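Side-chain contacts in DUF72 domain-containing protein (PDB 1VPQ), which is of unknown function but belongs to the DUF72 family and folds as a TIM barrel: residues Val16-Phe21 and Lys42-Val47; Val179-Lys184 and Tyr222-Glu227; Phe250-Lys255 and Ala259-Gln264. One frame throughout, in Å; residues are numbered along the deposited sequence. Where two conformers were deposited one is given.

How the contacts relate
Contact 3 sits between the other two: its centre is 11 Å from those of both other contacts, whereas the centres of contacts 1 and 2 are 20 Å apart and the two do not touch. Contact 1 joins contact 3 through adjacent parallel strands, with Ser-19 N 3.1 Å from Phe-250 O and Gly-17 O 3.2 Å from Phe-250 N. Contact 2 meets contact 3 mainly through its backbone atoms, since Tyr-222 O lies 2.7 Å from Asn-252 ND2 and Tyr-224 N 3.0 Å from Asn-261 OD1, with Leu-223 packing on Asn-261 and Ile-260. The sulfate, probably from the crystallisation liquor, lies about 5 Å from the side chain of Asp-181 in contact 2.

Contact 1. Residues Val16-Phe21 and Lys42-Val47; sequences VGTSGF and KYYWAV
The Tyr-44 ring receives Thr-18 OG1 at its edge, in the ring plane and 3.2 Å from CE2, while Phe-21 CB approaches obliquely, 3.6 Å from CD2. The ring of Phe-50 also meets it, the two planes inclined to each other. In this TIM barrel, Tyr-44 reaches from helix 40-46 to the first strand, 13-18, with CG anti to the backbone N (chi1 -179°), a torsion that sends the phenol straight at the strand. There Thr-18 N donates to Tyr-44 OH over 3.1 Å in a nearly straight bond (169°). The same hydroxyl is hydrogen-bonded to the carbonyl O of Ile-52, so one buried oxygen ties strand 13-18 to strand 52-55, the first and second strands of the barrel. Both backbones come together just beyond it, where Thr-18 and Gly-20 bond to Glu-54. Phe-21 touches Tyr-44 through its CB alone; the end of the side chain leads away, and Phe-21 also touches Phe-40 and Leu-41. The Thr-18 hydroxyl is held at the tyrosine edge from within its own segment: OG1 donates to Gly-20 O at 2.9 Å, meeting the carbonyl nearly head-on (C=O...OG1 162°).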
loop_
_atom_site.group_PDB
_atom_site.type_symbol
_atom_site.label_atom_id
_atom_site.label_comp_id
_atom_site.label_asym_id
_atom_site.label_seq_id
_atom_site.Cartn_x
_atom_site.Cartn_y
_atom_site.Cartn_z
ATOM N N VAL A 16 2.880 -3.346 -10.493
ATOM C CA VAL A 16 1.845 -2.325 -10.308
ATOM C C VAL A 16 0.459 -2.964 -10.097
ATOM O O VAL A 16 0.084 -3.940 -10.766
ATOM C CB VAL A 16 1.820 -1.279 -11.459
ATOM C CG1 VAL A 16 1.609 -1.944 -12.812
ATOM C CG2 VAL A 16 0.745 -0.192 -11.209
ATOM N N GLY A 17 -0.278 -2.401 -9.144
ATOM C CA GLY A 17 -1.661 -2.766 -8.893
ATOM C C GLY A 17 -2.395 -1.632 -8.200
ATOM O O GLY A 17 -1.947 -0.485 -8.228
ATOM N N THR A 18 -3.532 -1.961 -7.592
ATOM C CA THR A 18 -4.352 -0.998 -6.856
ATOM C C THR A 18 -4.551 -1.412 -5.395
ATOM O O THR A 18 -4.271 -2.547 -5.007
ATOM C CB THR A 18 -5.739 -0.867 -7.488
ATOM O OG1 THR A 18 -6.293 -2.176 -7.634
ATOM C CG2 THR A 18 -5.662 -0.169 -8.858
ATOM N N SER A 19 -5.038 -0.470 -4.590
ATOM C CA SER A 19 -5.389 -0.753 -3.200
ATOM C C SER A 19 -6.809 -1.284 -3.174
ATOM O O SER A 19 -7.772 -0.519 -3.264
ATOM C CB SER A 19 -5.282 0.495 -2.323
ATOM O OG SER A 19 -3.938 0.905 -2.186
ATOM N N GLY A 20 -6.925 -2.602 -3.059
ATOM C CA GLY A 20 -8.212 -3.275 -3.139
ATOM C C GLY A 20 -8.606 -3.527 -4.581
ATOM O O GLY A 20 -8.080 -2.902 -5.509
ATOM N N PHE A 21 -9.525 -4.467 -4.754
ATOM C CA PHE A 21 -10.099 -4.802 -6.059
ATOM C C PHE A 21 -11.634 -4.843 -6.028
ATOM O O PHE A 21 -12.267 -4.839 -7.075
ATOM C CB PHE A 21 -9.578 -6.170 -6.512
ATOM C CG PHE A 21 -10.128 -7.320 -5.706
ATOM C CD1 PHE A 21 -11.316 -7.940 -6.076
ATOM C CD2 PHE A 21 -9.474 -7.764 -4.565
ATOM C CE1 PHE A 21 -11.836 -8.992 -5.335
ATOM C CE2 PHE A 21 -9.991 -8.815 -3.815
ATOM C CZ PHE A 21 -11.174 -9.431 -4.206
ATOM N N LYS A 42 -10.854 -12.456 -10.329
ATOM C CA LYS A 42 -10.457 -13.098 -11.582
ATOM C C LYS A 42 -10.323 -12.075 -12.711
ATOM O O LYS A 42 -9.354 -12.114 -13.468
ATOM C CB LYS A 42 -11.445 -14.191 -11.981
ATOM C CG LYS A 42 -11.034 -14.969 -13.223
ATOM C CD LYS A 42 -11.945 -16.149 -13.432
ATOM C CE LYS A 42 -11.473 -17.041 -14.568
ATOM N NZ LYS A 42 -12.231 -18.331 -14.572
ATOM N N TYR A 43 -11.283 -11.156 -12.805
ATOM C CA TYR A 43 -11.234 -10.096 -13.816
ATOM C C TYR A 43 -10.034 -9.177 -13.605
ATOM O O TYR A 43 -9.392 -8.752 -14.560
ATOM C CB TYR A 43 -12.522 -9.261 -13.825
ATOM C CG TYR A 43 -12.718 -8.509 -15.127
ATOM C CD1 TYR A 43 -12.139 -7.255 -15.331
ATOM C CD2 TYR A 43 -13.456 -9.068 -16.173
ATOM C CE1 TYR A 43 -12.311 -6.563 -16.537
ATOM C CE2 TYR A 43 -13.630 -8.389 -17.383
ATOM C CZ TYR A 43 -13.056 -7.139 -17.559
ATOM O OH TYR A 43 -13.233 -6.468 -18.751
ATOM N N TYR A 44 -9.750 -8.873 -12.347
ATOM C CA TYR A 44 -8.600 -8.065 -11.963
ATOM C C TYR A 44 -7.260 -8.639 -12.487
ATOM O O TYR A 44 -6.494 -7.922 -13.135
ATOM C CB TYR A 44 -8.592 -7.933 -10.434
ATOM C CG TYR A 44 -7.486 -7.105 -9.837
ATOM C CD1 TYR A 44 -6.264 -7.685 -9.501
ATOM C CD2 TYR A 44 -7.669 -5.757 -9.571
ATOM C CE1 TYR A 44 -5.239 -6.935 -8.941
ATOM C CE2 TYR A 44 -6.651 -4.994 -8.997
ATOM C CZ TYR A 44 -5.433 -5.589 -8.691
ATOM O OH TYR A 44 -4.415 -4.851 -8.126
ATOM N N TRP A 45 -6.985 -9.918 -12.223
ATOM C CA TRP A 45 -5.699 -10.524 -12.625
ATOM C C TRP A 45 -5.683 -11.114 -14.041
ATOM O O TRP A 45 -4.649 -11.044 -14.724
ATOM C CB TRP A 45 -5.198 -11.573 -11.607
ATOM C CG TRP A 45 -6.049 -12.822 -11.413
ATOM C CD1 TRP A 45 -6.883 -13.079 -10.361
ATOM C CD2 TRP A 45 -6.104 -13.987 -12.259
ATOM N NE1 TRP A 45 -7.467 -14.314 -10.506
ATOM C CE2 TRP A 45 -7.013 -14.891 -11.662
ATOM C CE3 TRP A 45 -5.484 -14.349 -13.463
ATOM C CZ2 TRP A 45 -7.319 -16.128 -12.226
ATOM C CZ3 TRP A 45 -5.788 -15.583 -14.028
ATOM C CH2 TRP A 45 -6.700 -16.459 -13.407
ATOM N N ALA A 46 -6.800 -11.704 -14.474
ATOM C CA ALA A 46 -6.856 -12.397 -15.775
ATOM C C ALA A 46 -7.012 -11.448 -16.962
ATOM O O ALA A 46 -6.428 -11.679 -18.017
ATOM C CB ALA A 46 -7.964 -13.424 -15.785
ATOM N N VAL A 47 -7.799 -10.391 -16.778
ATOM C CA VAL A 47 -8.130 -9.450 -17.853
ATOM C C VAL A 47 -7.360 -8.129 -17.711
ATOM O O VAL A 47 -6.574 -7.781 -18.584
ATOM C CB VAL A 47 -9.655 -9.185 -17.918
ATOM C CG1 VAL A 47 -10.014 -8.347 -19.146
ATOM C CG2 VAL A 47 -10.429 -10.506 -17.929
#

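Contact 2. Residues Val179-Lys184 and Tyr222-Glu227; sequences VVDEPK and YLYSEE
Asp-181 and Tyr-224 meet through a single buried hydrogen bond between the C-terminal end of TIM-barrel strand 176-181 and the loop that leads into helix 226-240. Along that loop, Tyr-222 comes first: its CE2 lies 3.9 Å above one face of the Tyr-224 ring, offset toward the rim, and its OH bonds to Glu-228. Leu-223 turns to helix 257-270, touching Gln-257 and Ile-260. Tyr-224 then points at the strand, with CG anti to its own carbonyl carbon (chi1 -76°), and its side chain touches Phe-204, Leu-229 and Leu-232. The phenol OH donates to Asp-181 OD2 over a short 2.6 Å, and OD2 accepts with its anti lone pair, the one turned away from OD1. OD2 lies at the edge of the ring and in its plane, 3.2 Å from Tyr-224 CE1, while the carboxylate as a whole is turned 50° from the ring. A salt bridge from Arg-207 NE engages OD2 as well, and a weak bond from Gly-206 N reaches the tyrosine oxygen, so the phenol is held on the sixth strand and only weakly linked to the loop after the seventh. Ser-225 follows as N-cap of helix 226-240; its OG caps a backbone N of the first turn and its own N bonds to Glu-228 OE2, the pattern of a capping box. The other carboxylate oxygen is held from within the first segment. Lys-184 bends back through chi1 and chi2, both -47°, and runs out extended, bringing NZ to 2.9 Å from Asp-181 OD1, above the carboxylate plane.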
loop_
_atom_site.group_PDB
_atom_site.type_symbol
_atom_site.label_atom_id
_atom_site.label_comp_id
_atom_site.label_asym_id
_atom_site.label_seq_id
_atom_site.Cartn_x
_atom_site.Cartn_y
_atom_site.Cartn_z
ATOM N N VAL A 179 7.405 5.245 -0.532
ATOM C CA VAL A 179 7.472 6.497 -1.285
ATOM C C VAL A 179 6.041 6.890 -1.639
ATOM O O VAL A 179 5.350 6.160 -2.341
ATOM C CB VAL A 179 8.296 6.365 -2.580
ATOM C CG1 VAL A 179 8.312 7.698 -3.338
ATOM C CG2 VAL A 179 9.717 5.887 -2.281
ATOM N N VAL A 180 5.612 8.051 -1.158
ATOM C CA VAL A 180 4.211 8.446 -1.264
ATOM C C VAL A 180 4.024 9.664 -2.159
ATOM O O VAL A 180 4.779 10.640 -2.067
ATOM C CB VAL A 180 3.616 8.814 0.103
ATOM C CG1 VAL A 180 2.127 9.141 -0.022
ATOM C CG2 VAL A 180 3.797 7.708 1.079
ATOM N N ASP A 181 3.006 9.601 -3.018
ATOM C CA ASP A 181 2.459 10.802 -3.626
ATOM C C ASP A 181 1.074 11.093 -3.040
ATOM O O ASP A 181 0.149 10.284 -3.148
ATOM C CB ASP A 181 2.394 10.726 -5.149
ATOM C CG ASP A 181 2.207 12.097 -5.776
ATOM O OD1 ASP A 181 3.183 12.880 -5.795
ATOM O OD2 ASP A 181 1.076 12.403 -6.213
ATOM N N GLU A 182 0.984 12.269 -2.428
ATOM C CA GLU A 182 -0.153 12.746 -1.658
ATOM C C GLU A 182 -0.433 14.168 -2.103
ATOM O O GLU A 182 0.380 14.751 -2.812
ATOM C CB GLU A 182 0.244 12.812 -0.179
ATOM C CG GLU A 182 -0.228 11.679 0.680
ATOM C CD GLU A 182 0.430 11.686 2.036
ATOM O OE1 GLU A 182 0.659 12.772 2.598
ATOM O OE2 GLU A 182 0.731 10.599 2.550
ATOM N N PRO A 183 -1.556 14.761 -1.652
ATOM C CA PRO A 183 -1.781 16.194 -1.883
ATOM C C PRO A 183 -0.603 17.109 -1.472
ATOM O O PRO A 183 0.150 16.797 -0.533
ATOM C CB PRO A 183 -3.023 16.481 -1.041
ATOM C CG PRO A 183 -3.749 15.199 -0.996
ATOM C CD PRO A 183 -2.685 14.143 -0.938
ATOM N N LYS A 184 -0.440 18.213 -2.196
ATOM C CA LYS A 184 0.644 19.166 -1.941
ATOM C C LYS A 184 0.117 20.257 -1.020
ATOM O O LYS A 184 -0.105 21.405 -1.427
ATOM C CB LYS A 184 1.203 19.752 -3.251
ATOM C CG LYS A 184 1.501 18.720 -4.344
ATOM C CD LYS A 184 2.279 17.513 -3.842
ATOM C CE LYS A 184 2.752 16.633 -4.993
ATOM N NZ LYS A 184 3.517 15.452 -4.506
ATOM N N TYR A 222 -9.487 11.786 -7.377
ATOM C CA TYR A 222 -8.449 12.421 -8.180
ATOM C C TYR A 222 -8.034 11.487 -9.306
ATOM O O TYR A 222 -8.007 10.274 -9.123
ATOM C CB TYR A 222 -7.243 12.754 -7.319
ATOM C CG TYR A 222 -6.217 13.614 -8.012
ATOM C CD1 TYR A 222 -6.322 14.995 -7.993
ATOM C CD2 TYR A 222 -5.130 13.049 -8.662
ATOM C CE1 TYR A 222 -5.386 15.798 -8.627
ATOM C CE2 TYR A 222 -4.173 13.847 -9.304
ATOM C CZ TYR A 222 -4.309 15.219 -9.277
ATOM O OH TYR A 222 -3.385 16.024 -9.893
ATOM N N LEU A 223 -7.731 12.061 -10.468
ATOM C CA LEU A 223 -7.251 11.306 -11.623
ATOM C C LEU A 223 -5.954 11.929 -12.120
ATOM O O LEU A 223 -5.967 13.015 -12.706
ATOM C CB LEU A 223 -8.297 11.298 -12.751
ATOM C CG LEU A 223 -7.970 10.451 -13.998
ATOM C CD1 LEU A 223 -8.097 8.958 -13.726
ATOM C CD2 LEU A 223 -8.856 10.841 -15.155
ATOM N N TYR A 224 -4.839 11.244 -11.878
ATOM C CA TYR A 224 -3.544 11.703 -12.351
ATOM C C TYR A 224 -3.552 11.944 -13.865
ATOM O O TYR A 224 -4.086 11.143 -14.627
ATOM C CB TYR A 224 -2.457 10.681 -12.018
ATOM C CG TYR A 224 -2.022 10.656 -10.571
ATOM C CD1 TYR A 224 -1.058 11.551 -10.098
ATOM C CD2 TYR A 224 -2.540 9.713 -9.678
ATOM C CE1 TYR A 224 -0.639 11.527 -8.778
ATOM C CE2 TYR A 224 -2.126 9.684 -8.346
ATOM C CZ TYR A 224 -1.173 10.593 -7.908
ATOM O OH TYR A 224 -0.759 10.582 -6.599
ATOM N N SER A 225 -2.950 13.053 -14.281
ATOM C CA SER A 225 -2.696 13.328 -15.691
ATOM C C SER A 225 -1.558 12.453 -16.199
ATOM O O SER A 225 -0.718 12.006 -15.419
ATOM C CB SER A 225 -2.325 14.803 -15.896
ATOM O OG SER A 225 -0.990 15.076 -15.478
ATOM N N GLU A 226 -1.540 12.232 -17.511
ATOM C CA GLU A 226 -0.467 11.482 -18.178
ATOM C C GLU A 226 0.906 12.121 -17.940
ATOM O O GLU A 226 1.913 11.421 -17.826
ATOM C CB GLU A 226 -0.743 11.360 -19.685
ATOM N N GLU A 227 0.932 13.450 -17.852
ATOM C CA GLU A 227 2.173 14.186 -17.587
ATOM C C GLU A 227 2.754 13.828 -16.216
ATOM O O GLU A 227 3.955 13.563 -16.094
ATOM C CB GLU A 227 1.935 15.698 -17.657
ATOM C CG GLU A 227 1.396 16.211 -18.998
ATOM C CD GLU A 227 2.479 16.359 -20.080
ATOM O OE1 GLU A 227 3.223 15.375 -20.340
ATOM O OE2 GLU A 227 2.567 17.462 -20.685
#

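Contact 3. Residues Phe250-Lys255 and Ala259-Gln264; sequences FNNCYK and AINALQ
The turn between the last strand and the last helix folds back on that helix, Phe-250 and Asn-252 packing against Asn-261 and Ala-262. One face of the Phe-250 ring lies against the helix backbone: Asn-261 C and Ala-262 N sit over its centre, 4.1 and 4.0 Å above the plane. Side chains fill in at the rim, with Asn-261 CB 3.5 Å from Phe-250 CE2 and Ala-262 CB 3.8 Å from Phe-250 CD1. The ring also meets Phe-204 edge-to-face, and the side chain touches Leu-229 of helix 226-240, so neighbouring elements also pack on it. In the TIM barrel this joins strand 245-250 to helix 257-270, the eighth beta-alpha unit, which lies next to the first strand. Beyond Phe-250 the chain makes an inverse gamma turn centred on Asn-252, closed by a weak bond from Cys-253 N to Asn-251 O. Asn-252 CG stands between its backbone N and carbonyl carbon (chi1 55°), which turns the amide toward the helix. OD1 of that amide lies at the edge of the Phe-250 ring, in its plane and 3.7 Å from CD2. Its ND2 donates to Asn-261 OD1 at 3.0 Å, with an N-H...O angle of 149°; the two amides are only 14° from coplanar, although the side chains cross at about a right angle. ND2 also bonds to Tyr-222 O, and Asn-261 OD1 accepts from Tyr-224 N, so each of these buried polar atoms has two partners. The rotation of the Asn-261 amide is fixed from its other end, where ND2 donates to Gln-264 OE1 at 2.7 Å, one helix turn on, with OE1 in the Asn-261 amide plane.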
loop_
_atom_site.group_PDB
_atom_site.type_symbol
_atom_site.label_atom_id
_atom_site.label_comp_id
_atom_site.label_asym_id
_atom_site.label_seq_id
_atom_site.Cartn_x
_atom_site.Cartn_y
_atom_site.Cartn_z
ATOM N N PHE A 250 -1.882 2.228 -6.558
ATOM C CA PHE A 250 -2.701 3.441 -6.717
ATOM C C PHE A 250 -3.904 3.374 -5.802
ATOM O O PHE A 250 -4.643 2.389 -5.809
ATOM C CB PHE A 250 -3.203 3.594 -8.155
ATOM C CG PHE A 250 -2.189 4.158 -9.094
ATOM C CD1 PHE A 250 -1.177 3.355 -9.599
ATOM C CD2 PHE A 250 -2.242 5.487 -9.473
ATOM C CE1 PHE A 250 -0.235 3.863 -10.469
ATOM C CE2 PHE A 250 -1.305 6.005 -10.344
ATOM C CZ PHE A 250 -0.295 5.182 -10.844
ATOM N N ASN A 251 -4.117 4.449 -5.052
ATOM C CA ASN A 251 -5.064 4.466 -3.953
ATOM C C ASN A 251 -6.236 5.409 -4.191
ATOM O O ASN A 251 -7.142 5.495 -3.362
ATOM C CB ASN A 251 -4.324 4.875 -2.668
ATOM C CG ASN A 251 -5.033 4.417 -1.413
ATOM O OD1 ASN A 251 -5.683 3.369 -1.393
ATOM N ND2 ASN A 251 -4.911 5.199 -0.352
ATOM N N ASN A 252 -6.197 6.129 -5.309
ATOM C CA ASN A 252 -7.253 7.071 -5.683
ATOM C C ASN A 252 -8.422 6.327 -6.295
ATOM O O ASN A 252 -8.782 6.558 -7.440
ATOM C CB ASN A 252 -6.722 8.148 -6.639
ATOM C CG ASN A 252 -6.060 7.572 -7.886
ATOM O OD1 ASN A 252 -5.298 6.612 -7.812
ATOM N ND2 ASN A 252 -6.329 8.180 -9.034
ATOM N N CYS A 253 -9.020 5.439 -5.505
ATOM C CA CYS A 253 -9.925 4.395 -6.013
ATOM C C CYS A 253 -11.355 4.864 -6.263
ATOM O O CYS A 253 -12.172 4.108 -6.786
ATOM C CB CYS A 253 -9.929 3.186 -5.058
ATOM S SG CYS A 253 -8.384 2.181 -5.076
ATOM N N TYR A 254 -11.650 6.107 -5.898
ATOM C CA TYR A 254 -12.988 6.680 -6.112
ATOM C C TYR A 254 -13.362 6.619 -7.596
ATOM O O TYR A 254 -12.684 7.215 -8.442
ATOM C CB TYR A 254 -13.024 8.127 -5.615
ATOM C CG TYR A 254 -14.371 8.819 -5.698
ATOM C CD1 TYR A 254 -15.328 8.651 -4.702
ATOM C CD2 TYR A 254 -14.668 9.675 -6.754
ATOM C CE1 TYR A 254 -16.576 9.308 -4.771
ATOM C CE2 TYR A 254 -15.904 10.332 -6.833
ATOM C CZ TYR A 254 -16.850 10.143 -5.836
ATOM O OH TYR A 254 -18.065 10.793 -5.909
ATOM N N LYS A 255 -14.423 5.870 -7.896
ATOM C CA LYS A 255 -14.949 5.711 -9.262
ATOM C C LYS A 255 -13.927 5.158 -10.277
ATOM O O LYS A 255 -13.943 5.523 -11.457
ATOM C CB LYS A 255 -15.565 7.026 -9.753
ATOM C CG LYS A 255 -16.820 7.428 -8.985
ATOM C CD LYS A 255 -17.361 8.758 -9.497
ATOM C CE LYS A 255 -18.670 9.174 -8.817
ATOM N NZ LYS A 255 -19.815 9.165 -9.756
ATOM N N ALA A 259 -7.689 2.439 -10.856
ATOM C CA ALA A 259 -7.556 1.384 -11.858
ATOM C C ALA A 259 -7.154 1.967 -13.217
ATOM O O ALA A 259 -6.247 1.443 -13.865
ATOM C CB ALA A 259 -8.840 0.595 -11.961
ATOM N N ILE A 260 -7.815 3.053 -13.630
ATOM C CA ILE A 260 -7.455 3.779 -14.860
ATOM C C ILE A 260 -5.981 4.167 -14.846
ATOM O O ILE A 260 -5.228 3.800 -15.753
ATOM C CB ILE A 260 -8.347 5.044 -15.081
ATOM C CG1 ILE A 260 -9.771 4.624 -15.452
ATOM C CG2 ILE A 260 -7.789 5.939 -16.198
ATOM C CD1 ILE A 260 -10.793 5.754 -15.450
ATOM N N ASN A 261 -5.568 4.887 -13.811
ATOM C CA ASN A 261 -4.183 5.322 -13.684
ATOM C C ASN A 261 -3.193 4.158 -13.577
ATOM O O ASN A 261 -2.085 4.224 -14.127
ATOM C CB ASN A 261 -4.004 6.261 -12.480
ATOM C CG ASN A 261 -4.667 7.620 -12.675
ATOM O OD1 ASN A 261 -5.002 8.289 -11.703
ATOM N ND2 ASN A 261 -4.850 8.035 -13.926
ATOM N N ALA A 262 -3.582 3.103 -12.868
ATOM C CA ALA A 262 -2.702 1.947 -12.696
ATOM C C ALA A 262 -2.486 1.238 -14.031
ATOM O O ALA A 262 -1.386 0.747 -14.320
ATOM C CB ALA A 262 -3.270 0.985 -11.650
ATOM N N LEU A 263 -3.546 1.191 -14.829
ATOM C CA LEU A 263 -3.494 0.644 -16.187
ATOM C C LEU A 263 -2.665 1.513 -17.138
ATOM O O LEU A 263 -1.986 0.987 -18.024
ATOM C CB LEU A 263 -4.902 0.476 -16.757
ATOM C CG LEU A 263 -5.779 -0.624 -16.153
ATOM C CD1 LEU A 263 -7.203 -0.436 -16.589
ATOM C CD2 LEU A 263 -5.283 -2.011 -16.545
ATOM N N GLN A 264 -2.745 2.834 -16.968
ATOM C CA GLN A 264 -1.925 3.766 -17.745
ATOM C C GLN A 264 -0.466 3.574 -17.391
ATOM O O GLN A 264 0.394 3.522 -18.257
ATOM C CB GLN A 264 -2.318 5.211 -17.457
ATOM C CG GLN A 264 -3.613 5.647 -18.079
ATOM C CD GLN A 264 -4.067 6.990 -17.549
ATOM O OE1 GLN A 264 -4.570 7.095 -16.436
ATOM N NE2 GLN A 264 -3.897 8.022 -18.346
#